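Local coordinates for protein putative protease (Parabacteroides distasonis ATCC 8503, PDB 3KD4) that is of unknown function but may be an exported protease, with DUF3857 and DUF3858 regions, at residues Ser22-His36 and Leu106-Thr120. Sequence-based numbering, arbitrary orientation. Where two conformers were deposited one is given.
Sequences SQEYRSSMELTLFTH and LELGATIYLDYSIIT. With GOL (glycerol), chain M; PO4 (phosphate ion), chain C.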
ATOM      1  N   SER A  22      17.992   1.776  23.911  1.00 17.07           N
ATOM      2  CA  SER A  22      17.137   0.610  23.938  1.00 16.84           C
ATOM      3  C   SER A  22      15.635   1.027  23.989  1.00 16.66           C
ATOM      4  O   SER A  22      15.284   2.156  24.367  1.00 15.84           O
ATOM      5  CB  SER A  22      17.495  -0.292  25.130  1.00 17.23           C
ATOM      6  OG  SER A  22      17.146   0.290  26.366  1.00 16.58           O
ATOM      7  N   GLN A  23      14.778   0.114  23.561  1.00 15.99           N
ATOM      8  CA  GLN A  23      13.335   0.347  23.498  1.00 15.61           C
ATOM      9  C   GLN A  23      12.577  -0.841  24.020  1.00 15.42           C
ATOM     10  O   GLN A  23      13.085  -1.974  24.093  1.00 15.57           O
ATOM     11  CB  GLN A  23      12.876   0.671  22.065  1.00 15.30           C
ATOM     12  CG  GLN A  23      13.483   1.962  21.554  1.00 16.16           C
ATOM     13  CD  GLN A  23      12.990   2.376  20.191  1.00 18.27           C
ATOM     14  OE1 GLN A  23      11.943   1.934  19.745  1.00 19.56           O
ATOM     15  NE2 GLN A  23      13.741   3.253  19.523  1.00 14.27           N
ATOM     16  N   GLU A  24      11.338  -0.576  24.424  1.00 15.66           N
ATOM     17  CA  GLU A  24      10.400  -1.635  24.675  1.00 15.16           C
ATOM     18  C   GLU A  24       9.126  -1.270  23.976  1.00 15.51           C
ATOM     19  O   GLU A  24       8.701  -0.080  23.970  1.00 16.07           O
ATOM     20  CB  GLU A  24      10.183  -1.861  26.178  1.00 15.72           C
ATOM     21  CG  GLU A  24       9.086  -2.909  26.466  1.00 17.68           C
ATOM     22  CD  GLU A  24       8.929  -3.316  27.960  1.00 20.77           C
ATOM     23  OE1 GLU A  24       9.576  -2.691  28.795  1.00 20.22           O
ATOM     24  OE2 GLU A  24       8.116  -4.230  28.262  1.00 18.58           O
ATOM     25  N   TYR A  25       8.518  -2.271  23.358  1.00 15.18           N
ATOM     26  CA  TYR A  25       7.140  -2.197  22.892  1.00 15.21           C
ATOM     27  C   TYR A  25       6.320  -3.292  23.607  1.00 15.66           C
ATOM     28  O   TYR A  25       6.683  -4.467  23.587  1.00 15.83           O
ATOM     29  CB  TYR A  25       7.074  -2.378  21.366  1.00 15.90           C
ATOM     30  CG  TYR A  25       5.659  -2.603  20.839  1.00 16.05           C
ATOM     31  CD1 TYR A  25       4.717  -1.591  20.894  1.00 17.02           C
ATOM     32  CD2 TYR A  25       5.259  -3.838  20.287  1.00 18.02           C
ATOM     33  CE1 TYR A  25       3.425  -1.775  20.409  1.00 17.78           C
ATOM     34  CE2 TYR A  25       3.938  -4.029  19.788  1.00 16.70           C
ATOM     35  CZ  TYR A  25       3.042  -2.994  19.864  1.00 16.86           C
ATOM     36  OH  TYR A  25       1.753  -3.110  19.395  1.00 21.15           O
ATOM     37  N   ARG A  26       5.267  -2.907  24.291  1.00 15.13           N
ATOM     38  CA  ARG A  26       4.435  -3.852  25.028  1.00 16.05           C
ATOM     39  C   ARG A  26       3.010  -3.760  24.514  1.00 15.67           C
ATOM     40  O   ARG A  26       2.449  -2.658  24.396  1.00 14.57           O
ATOM     41  CB  ARG A  26       4.470  -3.612  26.526  1.00 16.42           C
ATOM     42  CG  ARG A  26       3.657  -4.650  27.332  1.00 17.46           C
ATOM     43  CD  ARG A  26       3.997  -4.627  28.810  1.00 19.54           C
ATOM     44  NE  ARG A  26       3.235  -5.690  29.523  1.00 19.93           N
ATOM     45  CZ  ARG A  26       3.418  -5.986  30.800  1.00 22.58           C
ATOM     46  NH1 ARG A  26       4.343  -5.343  31.506  1.00 21.27           N
ATOM     47  NH2 ARG A  26       2.708  -6.937  31.363  1.00 22.32           N
ATOM     48  N   SER A  27       2.459  -4.913  24.151  1.00 14.54           N
ATOM     49  CA  SER A  27       1.133  -4.979  23.531  1.00 15.11           C
ATOM     50  C   SER A  27       0.287  -5.945  24.295  1.00 15.52           C
ATOM     51  O   SER A  27       0.702  -7.091  24.444  1.00 14.88           O
ATOM     52  CB  SER A  27       1.222  -5.476  22.070  1.00 15.54           C
ATOM     53  OG  SER A  27      -0.065  -5.819  21.564  1.00 16.43           O
ATOM     54  N   SER A  28      -0.858  -5.487  24.826  1.00 15.65           N
ATOM     55  CA  SER A  28      -1.830  -6.441  25.408  1.00 17.59           C
ATOM     56  C   SER A  28      -3.166  -6.271  24.782  1.00 16.30           C
ATOM     57  O   SER A  28      -3.547  -5.163  24.319  1.00 17.81           O
ATOM     58  CB  SER A  28      -1.990  -6.365  26.938  1.00 17.67           C
ATOM     59  OG  SER A  28      -2.453  -5.107  27.265  1.00 24.06           O
HETATM   60  N   MSE A  29      -3.888  -7.372  24.753  1.00 15.23           N
HETATM   61  CA  MSE A  29      -5.200  -7.379  24.156  0.60 14.88           C
HETATM   62  C   MSE A  29      -6.117  -8.398  24.818  1.00 14.91           C
HETATM   63  O   MSE A  29      -5.657  -9.345  25.444  1.00 14.76           O
HETATM   64  CB  MSE A  29      -5.139  -7.574  22.633  0.60 14.62           C
HETATM   65  CG  MSE A  29      -4.565  -8.879  22.126  0.60 15.21           C
HETATM   66 SE   MSE A  29      -5.845 -10.340  22.297  0.45 13.61          SE
HETATM   67  CE  MSE A  29      -5.217 -11.504  20.840  0.60 11.74           C
ATOM     68  N   GLU A  30      -7.403  -8.113  24.693  1.00 14.97           N
ATOM     69  CA  GLU A  30      -8.499  -8.978  25.043  1.00 15.53           C
ATOM     70  C   GLU A  30      -9.392  -8.997  23.803  1.00 15.54           C
ATOM     71  O   GLU A  30      -9.879  -7.926  23.340  1.00 16.42           O
ATOM     72  CB  GLU A  30      -9.238  -8.432  26.242  1.00 14.68           C
ATOM     73  CG  GLU A  30      -8.353  -8.336  27.438  1.00 17.67           C
ATOM     74  CD  GLU A  30      -9.065  -7.786  28.674  1.00 22.51           C
ATOM     75  OE1 GLU A  30     -10.318  -7.661  28.685  1.00 21.56           O
ATOM     76  OE2 GLU A  30      -8.339  -7.474  29.624  1.00 24.08           O
ATOM     77  N   LEU A  31      -9.631 -10.198  23.290  1.00 14.58           N
ATOM     78  CA  LEU A  31     -10.404 -10.379  22.071  1.00 14.07           C
ATOM     79  C   LEU A  31     -11.435 -11.460  22.276  1.00 14.09           C
ATOM     80  O   LEU A  31     -11.097 -12.635  22.468  1.00 14.23           O
ATOM     81  CB  LEU A  31      -9.464 -10.742  20.908  1.00 14.98           C
ATOM     82  CG  LEU A  31     -10.074 -11.164  19.552  1.00 15.92           C
ATOM     83  CD1 LEU A  31     -10.945 -10.073  18.949  1.00 13.09           C
ATOM     84  CD2 LEU A  31      -8.952 -11.540  18.600  1.00 14.30           C
ATOM     85  N   THR A  32     -12.704 -11.079  22.220  1.00 13.43           N
ATOM     86  CA  THR A  32     -13.782 -12.041  22.317  1.00 13.91           C
ATOM     87  C   THR A  32     -14.280 -12.470  20.932  1.00 15.07           C
ATOM     88  O   THR A  32     -14.508 -11.628  20.076  1.00 15.94           O
ATOM     89  CB  THR A  32     -14.949 -11.449  23.128  1.00 13.46           C
ATOM     90  OG1 THR A  32     -14.456 -10.985  24.396  1.00 12.27           O
ATOM     91  CG2 THR A  32     -16.042 -12.497  23.329  1.00 12.75           C
ATOM     92  N   LEU A  33     -14.404 -13.783  20.736  1.00 15.93           N
ATOM     93  CA  LEU A  33     -14.860 -14.399  19.492  1.00 16.65           C
ATOM     94  C   LEU A  33     -16.254 -14.960  19.702  1.00 16.93           C
ATOM     95  O   LEU A  33     -16.474 -15.736  20.609  1.00 17.19           O
ATOM     96  CB  LEU A  33     -13.891 -15.489  19.085  1.00 17.37           C
ATOM     97  CG  LEU A  33     -12.420 -15.051  18.876  1.00 18.16           C
ATOM     98  CD1 LEU A  33     -11.629 -16.165  18.191  1.00 18.46           C
ATOM     99  CD2 LEU A  33     -12.284 -13.762  18.064  1.00 15.38           C
ATOM    100  N   PHE A  34     -17.220 -14.554  18.891  1.00 17.46           N
ATOM    101  CA  PHE A  34     -18.604 -14.940  19.141  1.00 18.31           C
ATOM    102  C   PHE A  34     -19.115 -16.046  18.233  1.00 18.57           C
ATOM    103  O   PHE A  34     -20.158 -16.589  18.511  1.00 19.39           O
ATOM    104  CB  PHE A  34     -19.535 -13.753  18.978  1.00 19.03           C
ATOM    105  CG  PHE A  34     -19.269 -12.646  19.927  1.00 21.03           C
ATOM    106  CD1 PHE A  34     -19.589 -12.781  21.263  1.00 21.96           C
ATOM    107  CD2 PHE A  34     -18.721 -11.456  19.483  1.00 21.22           C
ATOM    108  CE1 PHE A  34     -19.325 -11.744  22.147  1.00 22.02           C
ATOM    109  CE2 PHE A  34     -18.486 -10.409  20.363  1.00 20.37           C
ATOM    110  CZ  PHE A  34     -18.774 -10.564  21.684  1.00 19.07           C
ATOM    111  N   THR A  35     -18.404 -16.360  17.158  1.00 18.41           N
ATOM    112  CA  THR A  35     -18.850 -17.353  16.193  1.00 19.10           C
ATOM    113  C   THR A  35     -17.725 -18.355  15.882  1.00 19.66           C
ATOM    114  O   THR A  35     -16.524 -18.049  16.030  1.00 19.52           O
ATOM    115  CB  THR A  35     -19.213 -16.696  14.835  1.00 19.78           C
ATOM    116  OG1 THR A  35     -18.008 -16.185  14.249  1.00 19.72           O
ATOM    117  CG2 THR A  35     -20.239 -15.524  14.979  1.00 17.22           C
ATOM    118  N   HIS A  36     -18.102 -19.516  15.381  1.00 18.93           N
ATOM    119  CA  HIS A  36     -17.116 -20.403  14.760  1.00 20.66           C
ATOM    120  C   HIS A  36     -16.373 -19.811  13.588  1.00 20.84           C
ATOM    121  O   HIS A  36     -15.212 -20.137  13.405  1.00 22.39           O
ATOM    122  CB  HIS A  36     -17.753 -21.728  14.362  1.00 21.02           C
ATOM    123  CG  HIS A  36     -18.253 -22.472  15.548  1.00 21.31           C
ATOM    124  ND1 HIS A  36     -19.539 -22.936  15.650  1.00 20.41           N
ATOM    125  CD2 HIS A  36     -17.662 -22.711  16.744  1.00 21.58           C
ATOM    126  CE1 HIS A  36     -19.701 -23.508  16.833  1.00 20.25           C
ATOM    127  NE2 HIS A  36     -18.579 -23.367  17.520  1.00 18.37           N
ATOM    128  N   LEU A 106     -10.585 -22.186  22.709  1.00 18.59           N
ATOM    129  CA  LEU A 106     -11.609 -21.326  22.142  1.00 19.15           C
ATOM    130  C   LEU A 106     -12.981 -22.041  22.154  1.00 19.75           C
ATOM    131  O   LEU A 106     -13.074 -23.236  21.903  1.00 19.84           O
ATOM    132  CB  LEU A 106     -11.251 -20.865  20.730  1.00 18.43           C
ATOM    133  CG  LEU A 106     -10.069 -19.886  20.648  1.00 19.53           C
ATOM    134  CD1 LEU A 106      -9.842 -19.487  19.188  1.00 21.15           C
ATOM    135  CD2 LEU A 106     -10.309 -18.670  21.502  1.00 17.71           C
ATOM    136  N   GLU A 107     -14.009 -21.273  22.498  1.00 19.87           N
ATOM    137  CA  GLU A 107     -15.417 -21.691  22.471  1.00 20.26           C
ATOM    138  C   GLU A 107     -16.187 -20.434  22.187  1.00 18.61           C
ATOM    139  O   GLU A 107     -15.701 -19.342  22.466  1.00 17.86           O
ATOM    140  CB  GLU A 107     -15.883 -22.113  23.852  1.00 20.69           C
ATOM    141  CG  GLU A 107     -15.275 -23.305  24.354  1.00 25.26           C
ATOM    142  CD  GLU A 107     -15.882 -23.723  25.660  1.00 27.08           C
ATOM    143  OE1 GLU A 107     -16.426 -22.836  26.386  1.00 31.78           O
ATOM    144  OE2 GLU A 107     -15.732 -24.918  25.948  1.00 28.00           O
ATOM    145  N   LEU A 108     -17.411 -20.575  21.721  1.00 18.02           N
ATOM    146  CA  LEU A 108     -18.264 -19.403  21.489  1.00 17.99           C
ATOM    147  C   LEU A 108     -18.259 -18.472  22.724  1.00 17.52           C
ATOM    148  O   LEU A 108     -18.481 -18.915  23.854  1.00 18.03           O
ATOM    149  CB  LEU A 108     -19.686 -19.864  21.187  1.00 18.02           C
ATOM    150  CG  LEU A 108     -19.914 -20.673  19.906  1.00 18.44           C
ATOM    151  CD1 LEU A 108     -21.370 -21.193  19.888  1.00 18.58           C
ATOM    152  CD2 LEU A 108     -19.582 -19.890  18.639  1.00 16.92           C
ATOM    153  N   GLY A 109     -17.930 -17.207  22.515  1.00 17.10           N
ATOM    154  CA  GLY A 109     -17.966 -16.208  23.575  1.00 16.50           C
ATOM    155  C   GLY A 109     -16.745 -16.155  24.459  1.00 16.39           C
ATOM    156  O   GLY A 109     -16.719 -15.402  25.451  1.00 17.25           O
ATOM    157  N   ALA A 110     -15.759 -16.988  24.155  1.00 15.98           N
ATOM    158  CA  ALA A 110     -14.469 -16.979  24.850  1.00 15.64           C
ATOM    159  C   ALA A 110     -13.642 -15.761  24.490  1.00 15.46           C
ATOM    160  O   ALA A 110     -13.821 -15.166  23.407  1.00 16.02           O
ATOM    161  CB  ALA A 110     -13.679 -18.239  24.520  1.00 14.77           C
ATOM    162  N   THR A 111     -12.760 -15.370  25.412  1.00 15.25           N
ATOM    163  CA  THR A 111     -11.915 -14.194  25.261  1.00 14.32           C
ATOM    164  C   THR A 111     -10.457 -14.548  25.333  1.00 14.50           C
ATOM    165  O   THR A 111      -9.995 -15.162  26.296  1.00 14.31           O
ATOM    166  CB  THR A 111     -12.203 -13.145  26.332  1.00 15.68           C
ATOM    167  OG1 THR A 111     -13.573 -12.764  26.237  1.00 13.43           O
ATOM    168  CG2 THR A 111     -11.293 -11.904  26.161  1.00 13.38           C
ATOM    169  N   ILE A 112      -9.743 -14.183  24.287  1.00 13.96           N
ATOM    170  CA  ILE A 112      -8.298 -14.377  24.197  1.00 14.27           C
ATOM    171  C   ILE A 112      -7.597 -13.256  24.913  1.00 13.89           C
ATOM    172  O   ILE A 112      -7.858 -12.090  24.614  1.00 15.46           O
ATOM    173  CB  ILE A 112      -7.822 -14.335  22.708  1.00 14.02           C
ATOM    174  CG1 ILE A 112      -8.399 -15.513  21.926  1.00 16.58           C
ATOM    175  CG2 ILE A 112      -6.276 -14.277  22.610  1.00 11.46           C
ATOM    176  CD1 ILE A 112      -8.371 -15.314  20.333  1.00 14.79           C
ATOM    177  N   TYR A 113      -6.660 -13.604  25.794  1.00 13.44           N
ATOM    178  CA  TYR A 113      -5.789 -12.626  26.468  1.00 13.92           C
ATOM    179  C   TYR A 113      -4.360 -12.860  26.028  1.00 13.35           C
ATOM    180  O   TYR A 113      -3.832 -13.973  26.153  1.00 12.77           O
ATOM    181  CB  TYR A 113      -5.845 -12.832  27.978  1.00 13.94           C
ATOM    182  CG  TYR A 113      -7.059 -12.293  28.645  1.00 15.47           C
ATOM    183  CD1 TYR A 113      -8.286 -12.902  28.484  1.00 17.61           C
ATOM    184  CD2 TYR A 113      -6.976 -11.174  29.484  1.00 19.06           C
ATOM    185  CE1 TYR A 113      -9.425 -12.422  29.096  1.00 18.13           C
ATOM    186  CE2 TYR A 113      -8.142 -10.676  30.129  1.00 20.07           C
ATOM    187  CZ  TYR A 113      -9.351 -11.325  29.925  1.00 19.97           C
ATOM    188  OH  TYR A 113     -10.514 -10.865  30.528  1.00 20.10           O
ATOM    189  N   LEU A 114      -3.719 -11.827  25.522  1.00 12.40           N
ATOM    190  CA  LEU A 114      -2.306 -11.911  25.154  1.00 13.26           C
ATOM    191  C   LEU A 114      -1.613 -10.604  25.498  1.00 13.24           C
ATOM    192  O   LEU A 114      -2.024  -9.530  25.050  1.00 13.23           O
ATOM    193  CB  LEU A 114      -2.154 -12.170  23.643  1.00 13.51           C
ATOM    194  CG  LEU A 114      -0.742 -12.290  23.070  1.00 15.15           C
ATOM    195  CD1 LEU A 114       0.039 -13.471  23.732  1.00 14.01           C
ATOM    196  CD2 LEU A 114      -0.756 -12.419  21.502  1.00 16.08           C
ATOM    197  N   ASP A 115      -0.489 -10.719  26.175  1.00 14.10           N
ATOM    198  CA  ASP A 115       0.287  -9.583  26.664  1.00 13.41           C
ATOM    199  C   ASP A 115       1.744  -9.937  26.438  1.00 14.47           C
ATOM    200  O   ASP A 115       2.223 -10.959  26.961  1.00 15.09           O
ATOM    201  CB  ASP A 115      -0.022  -9.388  28.142  1.00 14.24           C
ATOM    202  CG  ASP A 115       0.690  -8.168  28.750  1.00 15.51           C
ATOM    203  OD1 ASP A 115       1.495  -7.519  28.056  1.00 15.28           O
ATOM    204  OD2 ASP A 115       0.472  -7.897  29.951  1.00 17.72           O
ATOM    205  N   TYR A 116       2.422  -9.177  25.577  1.00 13.45           N
ATOM    206  CA  TYR A 116       3.828  -9.434  25.279  1.00 14.30           C
ATOM    207  C   TYR A 116       4.612  -8.156  25.106  1.00 13.77           C
ATOM    208  O   TYR A 116       4.031  -7.085  24.816  1.00 13.12           O
ATOM    209  CB  TYR A 116       3.995 -10.298  24.021  1.00 14.26           C
ATOM    210  CG  TYR A 116       3.643  -9.609  22.735  1.00 15.70           C
ATOM    211  CD1 TYR A 116       2.356  -9.650  22.232  1.00 14.75           C
ATOM    212  CD2 TYR A 116       4.608  -8.900  22.018  1.00 17.40           C
ATOM    213  CE1 TYR A 116       2.018  -9.000  21.036  1.00 17.14           C
ATOM    214  CE2 TYR A 116       4.290  -8.258  20.825  1.00 18.88           C
ATOM    215  CZ  TYR A 116       2.995  -8.301  20.347  1.00 19.49           C
ATOM    216  OH  TYR A 116       2.716  -7.658  19.162  1.00 18.55           O
ATOM    217  N   SER A 117       5.930  -8.286  25.216  1.00 13.79           N
ATOM    218  CA  SER A 117       6.848  -7.206  24.894  1.00 14.67           C
ATOM    219  C   SER A 117       7.872  -7.638  23.876  1.00 15.84           C
ATOM    220  O   SER A 117       8.330  -8.798  23.868  1.00 16.24           O
ATOM    221  CB  SER A 117       7.622  -6.722  26.111  1.00 15.11           C
ATOM    222  OG  SER A 117       6.775  -6.161  27.100  1.00 16.27           O
ATOM    223  N   ILE A 118       8.286  -6.672  23.078  1.00 15.76           N
ATOM    224  CA  ILE A 118       9.466  -6.774  22.245  1.00 16.36           C
ATOM    225  C   ILE A 118      10.477  -5.773  22.831  1.00 16.65           C
ATOM    226  O   ILE A 118      10.195  -4.576  22.931  1.00 16.32           O
ATOM    227  CB  ILE A 118       9.147  -6.432  20.793  1.00 16.98           C
ATOM    228  CG1 ILE A 118       8.144  -7.466  20.243  1.00 17.57           C
ATOM    229  CG2 ILE A 118      10.464  -6.370  19.976  1.00 16.85           C
ATOM    230  CD1 ILE A 118       7.585  -7.120  18.839  1.00 22.04           C
ATOM    231  N   ILE A 119      11.635  -6.283  23.241  1.00 16.79           N
ATOM    232  CA  ILE A 119      12.678  -5.485  23.854  1.00 16.93           C
ATOM    233  C   ILE A 119      13.813  -5.349  22.851  1.00 16.62           C
ATOM    234  O   ILE A 119      14.351  -6.346  22.380  1.00 16.60           O
ATOM    235  CB  ILE A 119      13.153  -6.120  25.144  1.00 17.86           C
ATOM    236  CG1 ILE A 119      11.966  -6.198  26.125  1.00 20.91           C
ATOM    237  CG2 ILE A 119      14.352  -5.306  25.761  1.00 14.85           C
ATOM    238  CD1 ILE A 119      11.983  -7.397  26.940  1.00 25.11           C
ATOM    239  N   THR A 120      14.161  -4.113  22.536  1.00 16.15           N
ATOM    240  CA  THR A 120      15.188  -3.816  21.514  1.00 17.04           C
ATOM    241  C   THR A 120      16.416  -3.258  22.205  1.00 17.80           C
ATOM    242  O   THR A 120      16.335  -2.284  22.965  1.00 18.04           O
ATOM    243  CB  THR A 120      14.665  -2.820  20.513  1.00 16.74           C
ATOM    244  OG1 THR A 120      13.472  -3.351  19.901  1.00 15.26           O
ATOM    245  CG2 THR A 120      15.689  -2.515  19.449  1.00 14.86           C
TER
HETATM  246  C1  GOL M  21     -18.507 -24.665  22.070  1.00 41.26           C
HETATM  247  O1  GOL M  21     -18.645 -23.270  22.127  1.00 40.30           O
HETATM  248  C2  GOL M  21     -18.163 -24.876  20.631  1.00 38.39           C
HETATM  249  O2  GOL M  21     -17.405 -23.787  20.306  1.00 32.64           O
HETATM  250  C3  GOL M  21     -19.371 -24.778  19.704  1.00 40.10           C
HETATM  251  O3  GOL M  21     -20.408 -25.626  20.105  1.00 43.37           O
HETATM  252  P   PO4 C   2     -10.562  -7.544  32.219  1.00 44.80           P
HETATM  253  O1  PO4 C   2     -11.272  -6.999  33.428  1.00 46.73           O
HETATM  254  O2  PO4 C   2     -10.292  -9.051  32.337  1.00 39.78           O
HETATM  255  O3  PO4 C   2     -11.438  -7.248  31.012  1.00 44.91           O
HETATM  256  O4  PO4 C   2      -9.309  -6.722  32.003  1.00 44.41           O
HETATM  257  O   HOH W   1      -1.135  -8.618  22.447  1.00 18.94           O
HETATM  258  O   HOH W   2       0.217  -6.303  18.814  1.00 37.69           O
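Arg-26 reaches diagonally across to Asp-115 on the neighbouring strand, within an antiparallel pair, 23-33 with 111-120, inside the mixed sheet of the DUF3857 region; strands 6-17 and 55-65 flank the pair. The guanidinium grips the carboxylate side-on: NE bonds Asp-115 OD1 at 2.9 Å on its syn lone pair, and NH2 bonds OD2 at 2.8 Å. Both oxygens lie near the guanidinium plane, but the two flat groups are turned 33° apart. The arginine gets there because CG stands opposite its own N (chi1 -177°) and the chain stays extended to NE. A leucine here would probably leave the Asp-115 carboxylate without its positive mate and free to turn. On the same face, Ser-117 OG donates to the anti lone pair of Glu-24 OE2 at 2.6 Å, and it is also bonded to His-60 of strand 55-65. Further along, Glu-30 lays CG over one face of the Tyr-113 ring, a CH-pi contact 3.9 Å from the centroid, while Tyr-113 OH donates to a phosphate probably left from crystallisation.

The other face is more apolar. Ser-27 CB sits over the Tyr-116 ring, whose OH lies at the edge of the Tyr-25 ring; a water joins that hydroxyl to Ser-27 OG. In the conformer modelled here, selenomethionine Met-29 brings CE against Ile-112 CG2. Ile-112 CD1 touches both Leu-31 CD2 and Leu-33 CD1, and Leu-33 CD1 continues to Leu-106. At the Leu-33 end, a type II turn from Glu-107 to Ala-110 presents Gly-109 N to Leu-33 O, and Leu-108 CD2 lies over one face of the His-36 ring, a CH-pi contact 3.9 Å from its centroid.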